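Local coordinates for CalU16 (Micromonospora echinospora, PDB 4FPW), which probably confers self-resistance to an enediyne antitumour antibiotic by self-sacrifice, within the AHA1 family of helix-grip proteins, at residues 84-89 against 126-131. Residues are numbered along the deposited sequence; the frame is centred on the assembly and turned at random.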
loop_
_atom_site.group_PDB
_atom_site.type_symbol
_atom_site.label_atom_id
_atom_site.label_comp_id
_atom_site.label_asym_id
_atom_site.label_seq_id
_atom_site.Cartn_x
_atom_site.Cartn_y
_atom_site.Cartn_z
ATOM N N ILE A 84 -2.980 -8.817 -1.988
ATOM C CA ILE A 84 -1.946 -9.394 -2.797
ATOM C C ILE A 84 -0.785 -9.808 -1.905
ATOM O O ILE A 84 -0.590 -9.220 -0.826
ATOM C CB ILE A 84 -1.419 -8.393 -3.836
ATOM C CG1 ILE A 84 -0.910 -7.102 -3.170
ATOM C CG2 ILE A 84 -2.490 -8.079 -4.847
ATOM C CD1 ILE A 84 0.216 -6.457 -3.940
ATOM N N SER A 85 -0.029 -10.812 -2.351
ATOM C CA SER A 85 1.200 -11.221 -1.659
ATOM C C SER A 85 2.286 -10.295 -2.127
ATOM O O SER A 85 2.109 -9.569 -3.090
ATOM C CB SER A 85 1.600 -12.683 -1.973
ATOM O OG SER A 85 2.090 -12.831 -3.305
ATOM N N TRP A 86 3.420 -10.333 -1.456
ATOM C CA TRP A 86 4.451 -9.351 -1.696
ATOM C C TRP A 86 5.828 -9.988 -1.463
ATOM O O TRP A 86 6.280 -10.126 -0.312
ATOM C CB TRP A 86 4.214 -8.159 -0.772
ATOM C CG TRP A 86 4.988 -6.963 -1.124
ATOM C CD1 TRP A 86 6.215 -6.615 -0.653
ATOM C CD2 TRP A 86 4.595 -5.937 -2.031
ATOM N NE1 TRP A 86 6.630 -5.434 -1.228
ATOM C CE2 TRP A 86 5.644 -4.994 -2.073
ATOM C CE3 TRP A 86 3.452 -5.724 -2.821
ATOM C CZ2 TRP A 86 5.588 -3.855 -2.862
ATOM C CZ3 TRP A 86 3.385 -4.586 -3.591
ATOM C CH2 TRP A 86 4.448 -3.657 -3.607
ATOM N N VAL A 87 6.483 -10.390 -2.560
ATOM C CA VAL A 87 7.776 -11.078 -2.459
ATOM C C VAL A 87 8.927 -10.165 -2.915
ATOM O O VAL A 87 8.826 -9.510 -3.955
ATOM C CB VAL A 87 7.790 -12.499 -3.121
ATOM C CG1 VAL A 87 6.532 -12.806 -3.934
ATOM C CG2 VAL A 87 9.058 -12.735 -3.939
ATOM N N TYR A 88 9.988 -10.101 -2.098
ATOM C CA TYR A 88 11.164 -9.280 -2.390
ATOM C C TYR A 88 12.477 -9.939 -1.912
ATOM O O TYR A 88 12.560 -10.511 -0.822
ATOM C CB TYR A 88 11.013 -7.866 -1.812
ATOM C CG TYR A 88 12.019 -6.853 -2.359
ATOM C CD1 TYR A 88 11.938 -6.398 -3.672
ATOM C CD2 TYR A 88 13.057 -6.350 -1.556
ATOM C CE1 TYR A 88 12.853 -5.480 -4.179
ATOM C CE2 TYR A 88 13.971 -5.426 -2.045
ATOM C CZ TYR A 88 13.867 -4.990 -3.356
ATOM O OH TYR A 88 14.786 -4.079 -3.841
ATOM N N GLU A 89 13.503 -9.818 -2.741
ATOM C CA GLU A 89 14.712 -10.653 -2.671
ATOM C C GLU A 89 15.260 -11.038 -1.274
ATOM O O GLU A 89 15.321 -12.236 -0.917
ATOM C CB GLU A 89 15.817 -9.986 -3.504
ATOM C CG GLU A 89 17.198 -10.618 -3.408
ATOM C CD GLU A 89 17.239 -12.032 -3.940
ATOM O OE1 GLU A 89 18.007 -12.272 -4.901
ATOM O OE2 GLU A 89 16.510 -12.897 -3.400
ATOM N N VAL A 126 6.606 3.921 5.159
ATOM C CA VAL A 126 7.185 5.078 4.498
ATOM C C VAL A 126 7.084 4.942 2.979
ATOM O O VAL A 126 6.700 5.875 2.304
ATOM C CB VAL A 126 8.659 5.291 4.912
ATOM C CG1 VAL A 126 9.273 6.444 4.138
ATOM C CG2 VAL A 126 8.775 5.547 6.412
ATOM N N GLY A 127 7.401 3.762 2.451
ATOM C CA GLY A 127 7.405 3.531 1.023
ATOM C C GLY A 127 6.052 3.708 0.399
ATOM O O GLY A 127 5.938 4.240 -0.705
ATOM N N TRP A 128 5.014 3.264 1.086
ATOM C CA TRP A 128 3.660 3.510 0.588
ATOM C C TRP A 128 3.251 4.965 0.698
ATOM O O TRP A 128 2.545 5.482 -0.166
ATOM C CB TRP A 128 2.632 2.634 1.291
ATOM C CG TRP A 128 2.715 1.256 0.801
ATOM C CD1 TRP A 128 3.211 0.191 1.468
ATOM C CD2 TRP A 128 2.346 0.786 -0.501
ATOM N NE1 TRP A 128 3.159 -0.917 0.680
ATOM C CE2 TRP A 128 2.626 -0.588 -0.534
ATOM C CE3 TRP A 128 1.772 1.389 -1.628
ATOM C CZ2 TRP A 128 2.364 -1.388 -1.657
ATOM C CZ3 TRP A 128 1.515 0.597 -2.751
ATOM C CH2 TRP A 128 1.809 -0.779 -2.749
ATOM N N GLU A 129 3.680 5.627 1.760
ATOM C CA GLU A 129 3.310 7.027 1.946
ATOM C C GLU A 129 3.851 7.874 0.817
ATOM O O GLU A 129 3.129 8.718 0.290
ATOM C CB GLU A 129 3.818 7.554 3.273
ATOM C CG GLU A 129 2.835 7.373 4.409
ATOM C CD GLU A 129 3.372 7.959 5.691
ATOM O OE1 GLU A 129 4.162 7.287 6.378
ATOM O OE2 GLU A 129 3.043 9.107 6.007
HETATM N N MSE A 130 5.109 7.635 0.437
HETATM C CA MSE A 130 5.735 8.349 -0.683
HETATM C C MSE A 130 4.926 8.105 -1.922
HETATM O O MSE A 130 4.641 9.023 -2.697
HETATM C CB MSE A 130 7.146 7.848 -0.971
HETATM C CG MSE A 130 8.127 8.024 0.190
HETATM SE SE MSE A 130 8.449 9.934 0.628
HETATM C CE MSE A 130 9.214 9.454 2.335
ATOM N N ALA A 131 4.543 6.852 -2.122
ATOM C CA ALA A 131 3.774 6.467 -3.295
ATOM C C ALA A 131 2.371 7.064 -3.297
ATOM O O ALA A 131 1.875 7.492 -4.347
ATOM C CB ALA A 131 3.689 4.952 -3.394
#
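Trp86 and Trp128 alone join these two segments, indole to indole, across a CA separation of 13.1 Å; the side chains reach in from opposite directions until the benzo ends of the two rings touch. The apolar contact is small, about 77 Å² of buried surface in all. At its closest, Trp86 CH2 lies 3.6 Å from Trp128 CZ2, and Trp86 CZ3 comes within 3.9 Å of the same Trp128 CZ2. The six-membered rings have centroids 5.5 Å apart and planes inclined at 56°, an oblique pairing. On the strand, Trp86 holds CG anti to the backbone N (chi1 -166°), which extends the indole from the sheet toward the helix; on the helix, Trp128 has CG anti to the carbonyl carbon (chi1 -75°), carrying its benzo end across to Trp86.

This is the helix-grip architecture of the Bet v 1-like superfamily, in which a curved antiparallel sheet wraps around a long helix, here residues 118-138. The two tryptophans link strand 81-86 to the helix.

Further aromatic and polar interactions converge on His113. Its ring meets Trp86 edge-to-face and also touches Trp128, while its ND1 is hydrogen-bonded to Trp128 NE1, a bond that probably helps to fix the rotation of that indole. Within the strand segment, Ile84 CD1 sits at the edge of the Trp86 ring, in its plane, and Val96 of the neighbouring strand 94-103 and Leu65 of strand 62-65, two strands away on the other side, also touch Trp86.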